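Local coordinates for tannase (Lactobacillus plantarum, PDB 4J0G), which probably hydrolyses the ester bonds of hydrolysable tannins and other gallic acid esters, releasing gallic acid, at residues A68-P73 and N156-N161; S202-I207 and S453-L458; G417-D422 and P447-H452. All coordinates share one frame; numbering follows the deposited sequence.

Contact 1 of 3, residues A68-P73 and N156-N161; sequences APILMP and NRIITN
Asn161 CB, below the carboxamide, lies 4.2 Å from Leu71 CD1, and the two side chains cross obliquely; the amide itself is bonded through OD1 to Ser202 and through ND2 to Asp455. The guanidinium of Arg157 keeps Asn156 O near its plane, and makes a cation-pi contact with Phe199. Between the parallel strands Arg157 O accepts from Ile70 N, Ile70 O from Ile159 N, Ile159 O from Met72 N and Met72 O from Asn161 N, with N to O distances of 2.8 to 3.2 Å. On the face carrying Ile70, Met72 and Ile158, the Met72 chain bends at its last torsion (chi3 73°), and its SD rests 3.4 Å from Ile158 CG2. An alanine in place of Ile158 would probably open a gap beside this sulfur and free the thioether to turn. Ile159, on the face of Leu71 and Asn161, places CD1 3.7 Å from Pro69 CB. Both segments belong to the central sheet of an alpha/beta hydrolase: strand 108-112 borders 70-73, strand 200-204 borders 158-161, and helix 132-146 covers Ile70, Met72 and Ile158 through Val144.

Contact 2 of 3, residues S202-I207 and S453-L458; sequences SAYCPI and SGDYDL. With HG (mercury (II) ion), chain D.
Tyr204 donates its phenol proton to Asp457 OD1, the one hydrogen bond between the two segments. OH and OD1 are 2.6 Å apart; the hydroxyl reaches the oxygen on its syn side, 15° out of the carboxylate plane. Asp457 holds CG between its backbone N and carbonyl carbon (chi1 59°), which turns the carboxylate back toward the phenol, and OD2, its second oxygen, forms a salt bridge with Arg413. The carboxylate is thus held through both oxygens.

Aromatic contacts place the rest of the ring. Its edge points at the face of Tyr456 in an offset edge-to-face pair, the centroids 5.6 Å apart and the planes at 69°, and Tyr456 OH lies in the plane of the Tyr204 ring, at its edge. One face of Tyr204 is covered by backbone: Gly454 CA makes a CH-pi contact 3.9 Å from the ring centroid, and Asp455 N sits 3.5 Å above the plane, over the centre. Having no side chain, Gly454 can approach this closely.

Packing brings in Asp455 as well: its side chain and that of Tyr204 cross at about a right angle, with Asp455 OD1 3.4 Å from Tyr204 CE2, while OD2 is bonded to Thr98.

Metal binding occupies the next residue. Cys205 SG ligates the mercury ion at 2.6 Å, joined by two waters, and the same sulfur lies 3.5 Å from Ser453 O.

In this alpha/beta hydrolase the contact thus seats the loop leading from His452 into helix 458-469 on the C-terminal end of strand 200-204, beside the pocket where Asp422 and His452 bind 3,4-dihydroxybenzoate.

Contact 3 of 3, residues G417-D422 and P447-H452; sequences GAADRD and PWDIPH
Ala418 N donates to Pro447 O at 2.9 Å, the hydrogen bond that joins a type I turn, Gly417 to Asp420, to a type II turn, Pro447 to Ile450. Within the first turn Asp420 N bonds to Gly417 O. Weaker CA-H...O contacts run from Gly417 CA to Pro447 O and to Ile450 O, the second 3.6 Å long.

Loops after the last two strands of an alpha/beta-hydrolase sheet usually carry the acid and the histidine of the active site, and these two segments occupy such positions. Separately, both Asp422 and His452 are seen to bind 3,4-dihydroxybenzoate.

Among the polar side chains, Asp422 OD2 stands 2.9 Å from His452 ND1, in the imidazole plane at the ring edge, the carboxylate turned 74° from the ring. Asp422 CG lies between its own backbone N and carbonyl carbon (chi1 53°), a turn that brings the carboxylate to that edge. Its OD1 is bonded to His416. His452 itself is poorly ordered.

In the packing, Ala419 CB lies 3.4 Å from Asp449 OD1, and Ile450 CB lies 3.7 Å from Gly417 CA. The Asp449 carboxylate is bound by Lys317 and Tyr318, and Trp448 packs on helix 292-310.

How the contacts relate
From the N terminus, contact 1 comes first: strand 70-73 is joined by strand 158-161 after a span holding strand 108-112 and helix 132-146. That loop closes before contact 2 opens at 202-207, but the two share the central sheet, where strands 158-161 and 200-204 are neighbours and meet at Thr160 O and Ser202 N, a probable hydrogen bond. Contact 2 then closes a long loop at 453-458, and contact 3, joining the turns after strands 411-415 and 441-445, is nested inside it. Contacts 2 and 3 touch through Tyr456 on Ile450 and Cys205 on Asp420 and Asp422; contacts 1 and 3 stay about 12 Å apart at their nearest atoms.

Contact 1 of 3, residues A68-P73 and N156-N161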
ATOM      1  N   ALA A  68     -10.845 -10.867 -18.635  1.00 23.41           N
ATOM      2  CA  ALA A  68     -10.614 -11.038 -17.184  1.00 19.26           C
ATOM      3  C   ALA A  68      -9.730  -9.935 -16.658  1.00 20.93           C
ATOM      4  O   ALA A  68      -8.780  -9.490 -17.308  1.00 22.89           O
ATOM      5  CB  ALA A  68     -10.020 -12.363 -16.868  1.00 15.77           C
ATOM      6  N   PRO A  69     -10.046  -9.489 -15.414  1.00 20.42           N
ATOM      7  CA  PRO A  69      -9.194  -8.522 -14.712  1.00 17.75           C
ATOM      8  C   PRO A  69      -7.869  -9.145 -14.434  1.00 15.53           C
ATOM      9  O   PRO A  69      -7.777 -10.384 -14.332  1.00 14.99           O
ATOM     10  CB  PRO A  69      -9.949  -8.294 -13.406  1.00 17.41           C
ATOM     11  CG  PRO A  69     -11.341  -8.803 -13.658  1.00 16.74           C
ATOM     12  CD  PRO A  69     -11.175  -9.961 -14.587  1.00 17.44           C
ATOM     13  N   ILE A  70      -6.823  -8.332 -14.356  1.00 15.63           N
ATOM     14  CA  ILE A  70      -5.539  -8.849 -14.006  1.00 16.10           C
ATOM     15  C   ILE A  70      -5.186  -8.304 -12.631  1.00 17.58           C
ATOM     16  O   ILE A  70      -4.865  -7.130 -12.488  1.00 19.11           O
ATOM     17  CB  ILE A  70      -4.459  -8.487 -15.048  1.00 15.74           C
ATOM     18  CG1 ILE A  70      -4.843  -9.022 -16.430  1.00 13.89           C
ATOM     19  CG2 ILE A  70      -3.102  -9.022 -14.619  1.00 15.48           C
ATOM     20  CD1 ILE A  70      -3.823  -8.761 -17.510  1.00 10.49           C
ATOM     21  N   LEU A  71      -5.228  -9.179 -11.633  1.00 15.67           N
ATOM     22  CA  LEU A  71      -4.861  -8.787 -10.289  1.00 13.31           C
ATOM     23  C   LEU A  71      -3.351  -8.875 -10.188  1.00 14.65           C
ATOM     24  O   LEU A  71      -2.750  -9.875 -10.572  1.00 14.86           O
ATOM     25  CB  LEU A  71      -5.517  -9.692  -9.244  1.00 10.21           C
ATOM     26  CG  LEU A  71      -5.336  -9.322  -7.760  1.00 10.80           C
ATOM     27  CD1 LEU A  71      -6.124  -8.060  -7.385  1.00  6.21           C
ATOM     28  CD2 LEU A  71      -5.739 -10.480  -6.851  1.00 12.32           C
ATOM     29  N   MET A  72      -2.735  -7.815  -9.686  1.00 14.21           N
ATOM     30  CA  MET A  72      -1.292  -7.812  -9.537  1.00 13.16           C
ATOM     31  C   MET A  72      -0.985  -7.562  -8.074  1.00 14.37           C
ATOM     32  O   MET A  72      -0.675  -6.442  -7.678  1.00 13.40           O
ATOM     33  CB  MET A  72      -0.681  -6.752 -10.453  1.00 11.99           C
ATOM     34  CG  MET A  72      -0.909  -7.082 -11.928  1.00 14.34           C
ATOM     35  SD  MET A  72       0.042  -6.137 -13.131  1.00 17.94           S
ATOM     36  CE  MET A  72       1.664  -6.848 -12.912  1.00  4.79           C
ATOM     37  N   PRO A  73      -1.057  -8.620  -7.258  1.00 15.35           N
ATOM     38  CA  PRO A  73      -0.787  -8.475  -5.829  1.00 13.10           C
ATOM     39  C   PRO A  73       0.706  -8.456  -5.593  1.00 14.37           C
ATOM     40  O   PRO A  73       1.447  -9.016  -6.394  1.00 16.79           O
ATOM     41  CB  PRO A  73      -1.371  -9.758  -5.256  1.00  9.77           C
ATOM     42  CG  PRO A  73      -1.098 -10.776  -6.340  1.00 10.35           C
ATOM     43  CD  PRO A  73      -1.284 -10.026  -7.643  1.00 10.73           C
ATOM     44  N   ASN A 156      -5.927  -3.729 -19.835  1.00 22.58           N
ATOM     45  CA  ASN A 156      -6.515  -2.448 -19.454  1.00 24.55           C
ATOM     46  C   ASN A 156      -7.343  -2.599 -18.192  1.00 26.43           C
ATOM     47  O   ASN A 156      -7.999  -1.660 -17.749  1.00 28.35           O
ATOM     48  CB  ASN A 156      -7.430  -1.905 -20.561  1.00 25.25           C
ATOM     49  CG  ASN A 156      -6.703  -1.684 -21.874  1.00 28.76           C
ATOM     50  OD1 ASN A 156      -5.689  -0.988 -21.926  1.00 29.83           O
ATOM     51  ND2 ASN A 156      -7.224  -2.269 -22.947  1.00 31.37           N
ATOM     52  N   ARG A 157      -7.305  -3.797 -17.605  1.00 25.41           N
ATOM     53  CA  ARG A 157      -8.020  -4.081 -16.364  1.00 25.84           C
ATOM     54  C   ARG A 157      -7.109  -4.542 -15.231  1.00 22.80           C
ATOM     55  O   ARG A 157      -7.457  -5.429 -14.451  1.00 19.06           O
ATOM     56  CB  ARG A 157      -9.190  -5.030 -16.599  1.00 28.95           C
ATOM     57  CG  ARG A 157     -10.254  -4.409 -17.491  1.00 32.98           C
ATOM     58  CD  ARG A 157     -10.930  -3.216 -16.850  1.00 38.04           C
ATOM     59  NE  ARG A 157     -11.947  -2.631 -17.721  1.00 41.76           N
ATOM     60  CZ  ARG A 157     -11.735  -1.582 -18.522  1.00 43.52           C
ATOM     61  NH1 ARG A 157     -10.542  -1.015 -18.569  1.00 44.00           N
ATOM     62  NH2 ARG A 157     -12.721  -1.116 -19.284  1.00 43.34           N
ATOM     63  N   ILE A 158      -5.918  -3.945 -15.153  1.00 21.97           N
ATOM     64  CA  ILE A 158      -4.983  -4.283 -14.096  1.00 19.92           C
ATOM     65  C   ILE A 158      -5.338  -3.573 -12.792  1.00 20.89           C
ATOM     66  O   ILE A 158      -5.557  -2.363 -12.741  1.00 21.87           O
ATOM     67  CB  ILE A 158      -3.554  -3.898 -14.504  1.00 16.93           C
ATOM     68  CG1 ILE A 158      -3.081  -4.766 -15.675  1.00 18.51           C
ATOM     69  CG2 ILE A 158      -2.611  -3.988 -13.310  1.00 15.04           C
ATOM     70  CD1 ILE A 158      -1.768  -4.314 -16.275  1.00 17.57           C
ATOM     71  N   ILE A 159      -5.422  -4.383 -11.742  1.00 17.99           N
ATOM     72  CA  ILE A 159      -5.723  -3.940 -10.393  1.00 15.48           C
ATOM     73  C   ILE A 159      -4.624  -4.422  -9.464  1.00 12.48           C
ATOM     74  O   ILE A 159      -4.424  -5.632  -9.305  1.00  8.94           O
ATOM     75  CB  ILE A 159      -7.067  -4.526  -9.915  1.00 15.99           C
ATOM     76  CG1 ILE A 159      -8.188  -4.169 -10.895  1.00 14.71           C
ATOM     77  CG2 ILE A 159      -7.395  -4.037  -8.515  1.00 15.75           C
ATOM     78  CD1 ILE A 159      -9.036  -5.350 -11.307  1.00 15.26           C
ATOM     79  N   THR A 160      -3.875  -3.485  -8.888  1.00 11.53           N
ATOM     80  CA  THR A 160      -2.808  -3.827  -7.951  1.00 10.92           C
ATOM     81  C   THR A 160      -3.370  -4.057  -6.555  1.00  8.85           C
ATOM     82  O   THR A 160      -4.421  -3.520  -6.212  1.00 10.55           O
ATOM     83  CB  THR A 160      -1.690  -2.763  -7.924  1.00 12.43           C
ATOM     84  OG1 THR A 160      -2.265  -1.456  -7.800  1.00 13.96           O
ATOM     85  CG2 THR A 160      -0.863  -2.839  -9.198  1.00  8.76           C
ATOM     86  N   ASN A 161      -2.669  -4.849  -5.752  1.00  6.32           N
ATOM     87  CA  ASN A 161      -3.069  -5.086  -4.367  1.00  7.94           C
ATOM     88  C   ASN A 161      -1.853  -5.242  -3.473  1.00  9.61           C
ATOM     89  O   ASN A 161      -0.844  -5.814  -3.883  1.00 12.32           O
ATOM     90  CB  ASN A 161      -3.935  -6.352  -4.287  1.00  9.60           C
ATOM     91  CG  ASN A 161      -4.515  -6.581  -2.903  1.00 11.83           C
ATOM     92  OD1 ASN A 161      -5.048  -5.664  -2.282  1.00 13.82           O
ATOM     93  ND2 ASN A 161      -4.405  -7.808  -2.410  1.00 13.56           N
TER

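Contact 2 of 3, residues S202-I207 and S453-L458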
ATOM      1  N   SER A 202      -6.237  -1.342  -5.205  1.00 13.79           N
ATOM      2  CA  SER A 202      -6.596  -1.861  -3.899  1.00 13.07           C
ATOM      3  C   SER A 202      -5.420  -1.639  -2.970  1.00 13.11           C
ATOM      4  O   SER A 202      -4.296  -2.029  -3.288  1.00 13.91           O
ATOM      5  CB  SER A 202      -6.896  -3.355  -4.009  1.00 11.51           C
ATOM      6  OG  SER A 202      -7.048  -3.934  -2.730  1.00 12.08           O
ATOM      7  N   ALA A 203      -5.668  -1.002  -1.829  1.00 13.01           N
ATOM      8  CA  ALA A 203      -4.596  -0.768  -0.872  1.00 12.05           C
ATOM      9  C   ALA A 203      -5.025  -0.966   0.578  1.00 14.22           C
ATOM     10  O   ALA A 203      -5.987  -0.354   1.051  1.00 14.06           O
ATOM     11  CB  ALA A 203      -4.023   0.634  -1.069  1.00  5.91           C
ATOM     12  N   TYR A 204      -4.283  -1.821   1.274  1.00 14.87           N
ATOM     13  CA  TYR A 204      -4.455  -2.039   2.705  1.00 11.98           C
ATOM     14  C   TYR A 204      -3.391  -1.307   3.502  1.00 14.64           C
ATOM     15  O   TYR A 204      -2.199  -1.436   3.214  1.00 17.34           O
ATOM     16  CB  TYR A 204      -4.438  -3.528   3.023  1.00 13.36           C
ATOM     17  CG  TYR A 204      -5.603  -4.269   2.412  1.00 16.60           C
ATOM     18  CD1 TYR A 204      -6.814  -4.380   3.092  1.00 17.21           C
ATOM     19  CD2 TYR A 204      -5.503  -4.844   1.149  1.00 12.30           C
ATOM     20  CE1 TYR A 204      -7.887  -5.048   2.532  1.00 15.38           C
ATOM     21  CE2 TYR A 204      -6.566  -5.513   0.586  1.00 10.00           C
ATOM     22  CZ  TYR A 204      -7.756  -5.611   1.279  1.00 15.69           C
ATOM     23  OH  TYR A 204      -8.816  -6.279   0.717  1.00 20.19           O
ATOM     24  N   CYS A 205      -3.822  -0.552   4.506  1.00 14.09           N
ATOM     25  CA  CYS A 205      -2.914   0.200   5.365  1.00 13.91           C
ATOM     26  C   CYS A 205      -1.685   0.712   4.618  1.00 13.32           C
ATOM     27  O   CYS A 205      -0.559   0.372   4.985  1.00 15.04           O
ATOM     28  CB  CYS A 205      -2.436  -0.688   6.510  1.00 12.42           C
ATOM     29  SG  CYS A 205      -3.644  -1.865   7.124  1.00 24.75           S
ATOM     30  N   PRO A 206      -1.882   1.514   3.563  1.00 10.25           N
ATOM     31  CA  PRO A 206      -0.693   1.941   2.816  1.00 12.53           C
ATOM     32  C   PRO A 206       0.262   2.787   3.664  1.00 15.21           C
ATOM     33  O   PRO A 206      -0.141   3.841   4.158  1.00 15.35           O
ATOM     34  CB  PRO A 206      -1.286   2.779   1.671  1.00 11.47           C
ATOM     35  CG  PRO A 206      -2.633   3.213   2.179  1.00 10.22           C
ATOM     36  CD  PRO A 206      -3.128   2.073   3.008  1.00  8.48           C
ATOM     37  N   ILE A 207       1.513   2.357   3.811  1.00 14.58           N
ATOM     38  CA  ILE A 207       2.465   3.153   4.570  1.00 13.18           C
ATOM     39  C   ILE A 207       3.146   4.089   3.579  1.00 13.65           C
ATOM     40  O   ILE A 207       4.160   3.746   2.970  1.00 13.89           O
ATOM     41  CB  ILE A 207       3.499   2.261   5.284  1.00 11.24           C
ATOM     42  CG1 ILE A 207       2.800   1.277   6.232  1.00 10.06           C
ATOM     43  CG2 ILE A 207       4.545   3.108   6.003  1.00  9.44           C
ATOM     44  CD1 ILE A 207       1.968   1.932   7.336  1.00  7.35           C
ATOM     45  N   SER A 453      -2.615  -5.854   8.710  1.00 62.12           N
ATOM     46  CA  SER A 453      -2.990  -6.927   7.785  1.00 59.59           C
ATOM     47  C   SER A 453      -3.747  -6.453   6.543  1.00 57.07           C
ATOM     48  O   SER A 453      -4.080  -5.272   6.396  1.00 57.18           O
ATOM     49  CB  SER A 453      -3.730  -8.070   8.493  1.00 58.77           C
ATOM     50  OG  SER A 453      -4.875  -7.614   9.188  1.00 58.04           O
ATOM     51  N   GLY A 454      -4.016  -7.405   5.657  1.00 53.86           N
ATOM     52  CA  GLY A 454      -4.782  -7.152   4.458  1.00 52.17           C
ATOM     53  C   GLY A 454      -5.499  -8.428   4.058  1.00 52.43           C
ATOM     54  O   GLY A 454      -5.317  -9.477   4.675  1.00 53.41           O
ATOM     55  N   ASP A 455      -6.310  -8.333   3.016  1.00 51.07           N
ATOM     56  CA  ASP A 455      -6.955  -9.488   2.409  1.00 48.03           C
ATOM     57  C   ASP A 455      -7.870 -10.290   3.351  1.00 44.95           C
ATOM     58  O   ASP A 455      -7.981 -11.509   3.225  1.00 44.94           O
ATOM     59  CB  ASP A 455      -5.869 -10.423   1.871  1.00 47.28           C
ATOM     60  CG  ASP A 455      -5.102  -9.813   0.713  1.00 47.84           C
ATOM     61  OD1 ASP A 455      -5.237  -8.587   0.499  1.00 47.62           O
ATOM     62  OD2 ASP A 455      -4.358 -10.546   0.031  1.00 47.84           O
ATOM     63  N   TYR A 456      -8.457  -9.626   4.346  1.00 42.90           N
ATOM     64  CA  TYR A 456      -9.311 -10.314   5.313  1.00 42.78           C
ATOM     65  C   TYR A 456     -10.783 -10.132   4.929  1.00 41.06           C
ATOM     66  O   TYR A 456     -11.689 -10.640   5.584  1.00 42.34           O
ATOM     67  CB  TYR A 456      -9.035  -9.747   6.707  1.00 44.25           C
ATOM     68  CG  TYR A 456      -8.931  -8.241   6.703  1.00 44.96           C
ATOM     69  CD1 TYR A 456     -10.059  -7.440   6.571  1.00 44.54           C
ATOM     70  CD2 TYR A 456      -7.689  -7.620   6.753  1.00 45.87           C
ATOM     71  CE1 TYR A 456      -9.952  -6.061   6.540  1.00 45.12           C
ATOM     72  CE2 TYR A 456      -7.573  -6.247   6.719  1.00 45.81           C
ATOM     73  CZ  TYR A 456      -8.707  -5.472   6.613  1.00 45.52           C
ATOM     74  OH  TYR A 456      -8.588  -4.104   6.583  1.00 45.28           O
ATOM     75  N   ASP A 457     -10.983  -9.398   3.837  1.00 38.36           N
ATOM     76  CA  ASP A 457     -12.297  -8.991   3.336  1.00 34.05           C
ATOM     77  C   ASP A 457     -12.565  -9.318   1.868  1.00 31.04           C
ATOM     78  O   ASP A 457     -13.192  -8.519   1.168  1.00 30.42           O
ATOM     79  CB  ASP A 457     -12.590  -7.509   3.638  1.00 32.01           C
ATOM     80  CG  ASP A 457     -11.565  -6.574   3.039  1.00 32.35           C
ATOM     81  OD1 ASP A 457     -10.542  -7.064   2.517  1.00 32.52           O
ATOM     82  OD2 ASP A 457     -11.786  -5.348   3.060  1.00 32.66           O
ATOM     83  N   LEU A 458     -12.092 -10.455   1.382  1.00 29.78           N
ATOM     84  CA  LEU A 458     -12.122 -10.727  -0.061  1.00 29.17           C
ATOM     85  C   LEU A 458     -13.494 -10.672  -0.707  1.00 28.13           C
ATOM     86  O   LEU A 458     -13.606 -10.246  -1.857  1.00 29.50           O
ATOM     87  CB  LEU A 458     -11.440 -12.057  -0.424  1.00 29.09           C
ATOM     88  CG  LEU A 458      -9.927 -12.200  -0.242  1.00 28.38           C
ATOM     89  CD1 LEU A 458      -9.445 -11.450   0.963  1.00 29.61           C
ATOM     90  CD2 LEU A 458      -9.481 -13.664  -0.205  1.00 27.00           C
TER
HETATM   91 HG    HG D 502      -2.317  -2.284   9.274  0.82 31.86          HG
HETATM   92  O   HOH W   1      -1.171  -2.348  11.909  1.00 14.79           O
HETATM   93  O   HOH W   2      -0.308  -1.828   7.700  1.00  7.56           O

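Contact 3 of 3, residues G417-D422 and P447-H452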
ATOM      1  N   GLY A 417      -7.256  -0.894   9.210  1.00 15.08           N
ATOM      2  CA  GLY A 417      -8.010  -1.411  10.346  1.00 12.58           C
ATOM      3  C   GLY A 417      -8.176  -0.371  11.444  1.00 15.40           C
ATOM      4  O   GLY A 417      -7.270   0.424  11.691  1.00 15.81           O
ATOM      5  N   ALA A 418      -9.333  -0.375  12.101  1.00 15.88           N
ATOM      6  CA  ALA A 418      -9.608   0.589  13.162  1.00 18.18           C
ATOM      7  C   ALA A 418      -8.781   0.379  14.433  1.00 20.94           C
ATOM      8  O   ALA A 418      -8.735   1.243  15.305  1.00 23.04           O
ATOM      9  CB  ALA A 418     -11.088   0.579  13.490  1.00 19.69           C
ATOM     10  N   ALA A 419      -8.136  -0.777  14.520  1.00 21.59           N
ATOM     11  CA  ALA A 419      -7.215  -1.152  15.598  1.00 22.93           C
ATOM     12  C   ALA A 419      -5.732  -1.143  15.165  1.00 24.21           C
ATOM     13  O   ALA A 419      -4.868  -1.646  15.881  1.00 26.12           O
ATOM     14  CB  ALA A 419      -7.602  -2.492  16.208  1.00 22.56           C
ATOM     15  N   ASP A 420      -5.449  -0.534  14.016  1.00 22.35           N
ATOM     16  CA  ASP A 420      -4.111  -0.519  13.408  1.00 23.72           C
ATOM     17  C   ASP A 420      -3.260   0.672  13.790  1.00 19.12           C
ATOM     18  O   ASP A 420      -3.591   1.809  13.485  1.00 19.37           O
ATOM     19  CB  ASP A 420      -4.223  -0.470  11.886  1.00 27.52           C
ATOM     20  CG  ASP A 420      -4.642  -1.778  11.285  1.00 31.24           C
ATOM     21  OD1 ASP A 420      -4.483  -2.809  11.964  1.00 33.55           O
ATOM     22  OD2 ASP A 420      -5.099  -1.774  10.123  1.00 31.11           O
ATOM     23  N   ARG A 421      -2.160   0.388  14.488  1.00 16.54           N
ATOM     24  CA  ARG A 421      -1.282   1.433  14.989  1.00 20.67           C
ATOM     25  C   ARG A 421       0.027   1.549  14.195  1.00 19.35           C
ATOM     26  O   ARG A 421       0.990   2.160  14.660  1.00 17.24           O
ATOM     27  CB  ARG A 421      -0.973   1.221  16.486  1.00 24.36           C
ATOM     28  CG  ARG A 421      -2.200   0.899  17.351  1.00 25.62           C
ATOM     29  CD  ARG A 421      -2.144  -0.482  18.011  1.00 26.12           C
ATOM     30  NE  ARG A 421      -1.099  -0.527  19.033  1.00 28.71           N
ATOM     31  CZ  ARG A 421      -0.097  -1.398  19.067  1.00 30.12           C
ATOM     32  NH1 ARG A 421       0.003  -2.343  18.143  1.00 33.24           N
ATOM     33  NH2 ARG A 421       0.797  -1.328  20.047  1.00 28.15           N
ATOM     34  N   ASP A 422       0.092   0.940  13.013  1.00 20.94           N
ATOM     35  CA  ASP A 422       1.319   1.015  12.232  1.00 18.03           C
ATOM     36  C   ASP A 422       1.543   2.395  11.599  1.00 15.17           C
ATOM     37  O   ASP A 422       2.679   2.797  11.344  1.00 11.76           O
ATOM     38  CB  ASP A 422       1.209   0.004  11.092  1.00 18.18           C
ATOM     39  CG  ASP A 422      -0.073   0.185  10.283  1.00 22.53           C
ATOM     40  OD1 ASP A 422      -1.065   0.699  10.846  1.00 23.59           O
ATOM     41  OD2 ASP A 422      -0.094  -0.173   9.089  1.00 25.94           O
ATOM     42  N   PRO A 447     -12.067  -0.933   8.799  1.00 23.15           N
ATOM     43  CA  PRO A 447     -12.781  -2.113   9.293  1.00 21.23           C
ATOM     44  C   PRO A 447     -12.467  -2.352  10.767  1.00 18.88           C
ATOM     45  O   PRO A 447     -11.304  -2.263  11.165  1.00 13.97           O
ATOM     46  CB  PRO A 447     -12.243  -3.252   8.417  1.00 21.03           C
ATOM     47  CG  PRO A 447     -11.703  -2.573   7.198  1.00 22.77           C
ATOM     48  CD  PRO A 447     -11.193  -1.247   7.655  1.00 23.05           C
ATOM     49  N   TRP A 448     -13.493  -2.628  11.564  1.00 20.89           N
ATOM     50  CA  TRP A 448     -13.341  -2.771  13.015  1.00 22.24           C
ATOM     51  C   TRP A 448     -12.374  -3.829  13.524  1.00 24.62           C
ATOM     52  O   TRP A 448     -12.395  -4.975  13.078  1.00 23.84           O
ATOM     53  CB  TRP A 448     -14.689  -3.104  13.654  1.00 23.71           C
ATOM     54  CG  TRP A 448     -14.544  -3.320  15.131  1.00 24.05           C
ATOM     55  CD1 TRP A 448     -14.446  -4.524  15.765  1.00 24.00           C
ATOM     56  CD2 TRP A 448     -14.496  -2.322  16.160  1.00 24.20           C
ATOM     57  NE1 TRP A 448     -14.318  -4.341  17.117  1.00 26.24           N
ATOM     58  CE2 TRP A 448     -14.351  -3.000  17.389  1.00 26.56           C
ATOM     59  CE3 TRP A 448     -14.557  -0.927  16.164  1.00 24.67           C
ATOM     60  CZ2 TRP A 448     -14.270  -2.331  18.608  1.00 27.62           C
ATOM     61  CZ3 TRP A 448     -14.474  -0.262  17.376  1.00 25.43           C
ATOM     62  CH2 TRP A 448     -14.331  -0.965  18.580  1.00 26.69           C
ATOM     63  N   ASP A 449     -11.523  -3.436  14.474  1.00 29.23           N
ATOM     64  CA  ASP A 449     -10.669  -4.386  15.195  1.00 36.88           C
ATOM     65  C   ASP A 449      -9.760  -5.303  14.354  1.00 44.64           C
ATOM     66  O   ASP A 449      -9.477  -6.445  14.726  1.00 44.98           O
ATOM     67  CB  ASP A 449     -11.382  -5.100  16.341  1.00 38.64           C
ATOM     68  CG  ASP A 449     -10.414  -5.623  17.389  1.00 38.85           C
ATOM     69  OD1 ASP A 449      -9.223  -5.227  17.359  1.00 37.28           O
ATOM     70  OD2 ASP A 449     -10.848  -6.382  18.275  1.00 38.65           O
ATOM     71  N   ILE A 450      -9.375  -4.785  13.194  1.00 50.56           N
ATOM     72  CA  ILE A 450      -8.442  -5.419  12.270  1.00 54.18           C
ATOM     73  C   ILE A 450      -7.027  -4.954  12.609  1.00 58.31           C
ATOM     74  O   ILE A 450      -6.778  -3.753  12.765  1.00 56.51           O
ATOM     75  CB  ILE A 450      -8.752  -5.026  10.819  1.00 52.20           C
ATOM     76  CG1 ILE A 450     -10.096  -5.612  10.384  1.00 51.91           C
ATOM     77  CG2 ILE A 450      -7.640  -5.482   9.904  1.00 51.33           C
ATOM     78  CD1 ILE A 450     -10.167  -7.120  10.485  1.00 52.61           C
ATOM     79  N   PRO A 451      -6.101  -5.925  12.761  1.00 61.98           N
ATOM     80  CA  PRO A 451      -4.682  -5.712  13.076  1.00 63.99           C
ATOM     81  C   PRO A 451      -3.871  -5.320  11.842  1.00 65.88           C
ATOM     82  O   PRO A 451      -4.470  -5.091  10.789  1.00 64.96           O
ATOM     83  CB  PRO A 451      -4.241  -7.089  13.580  1.00 63.29           C
ATOM     84  CG  PRO A 451      -5.094  -8.045  12.804  1.00 62.87           C
ATOM     85  CD  PRO A 451      -6.430  -7.358  12.641  1.00 62.33           C
ATOM     86  N   HIS A 452      -2.546  -5.254  11.947  1.00 68.15           N
ATOM     87  CA  HIS A 452      -1.755  -4.934  10.768  1.00 69.13           C
ATOM     88  C   HIS A 452      -1.910  -6.103   9.809  1.00 65.97           C
ATOM     89  O   HIS A 452      -1.375  -7.188  10.041  1.00 66.94           O
ATOM     90  CB  HIS A 452      -0.291  -4.833  11.223  1.00 73.17           C
ATOM     91  CG  HIS A 452       0.644  -4.211  10.229  1.00 76.83           C
ATOM     92  ND1 HIS A 452       0.478  -2.927   9.755  1.00 77.33           N
ATOM     93  CD2 HIS A 452       1.773  -4.682   9.647  1.00 78.52           C
ATOM     94  CE1 HIS A 452       1.465  -2.635   8.925  1.00 77.85           C
ATOM     95  NE2 HIS A 452       2.257  -3.687   8.832  1.00 79.51           N
TER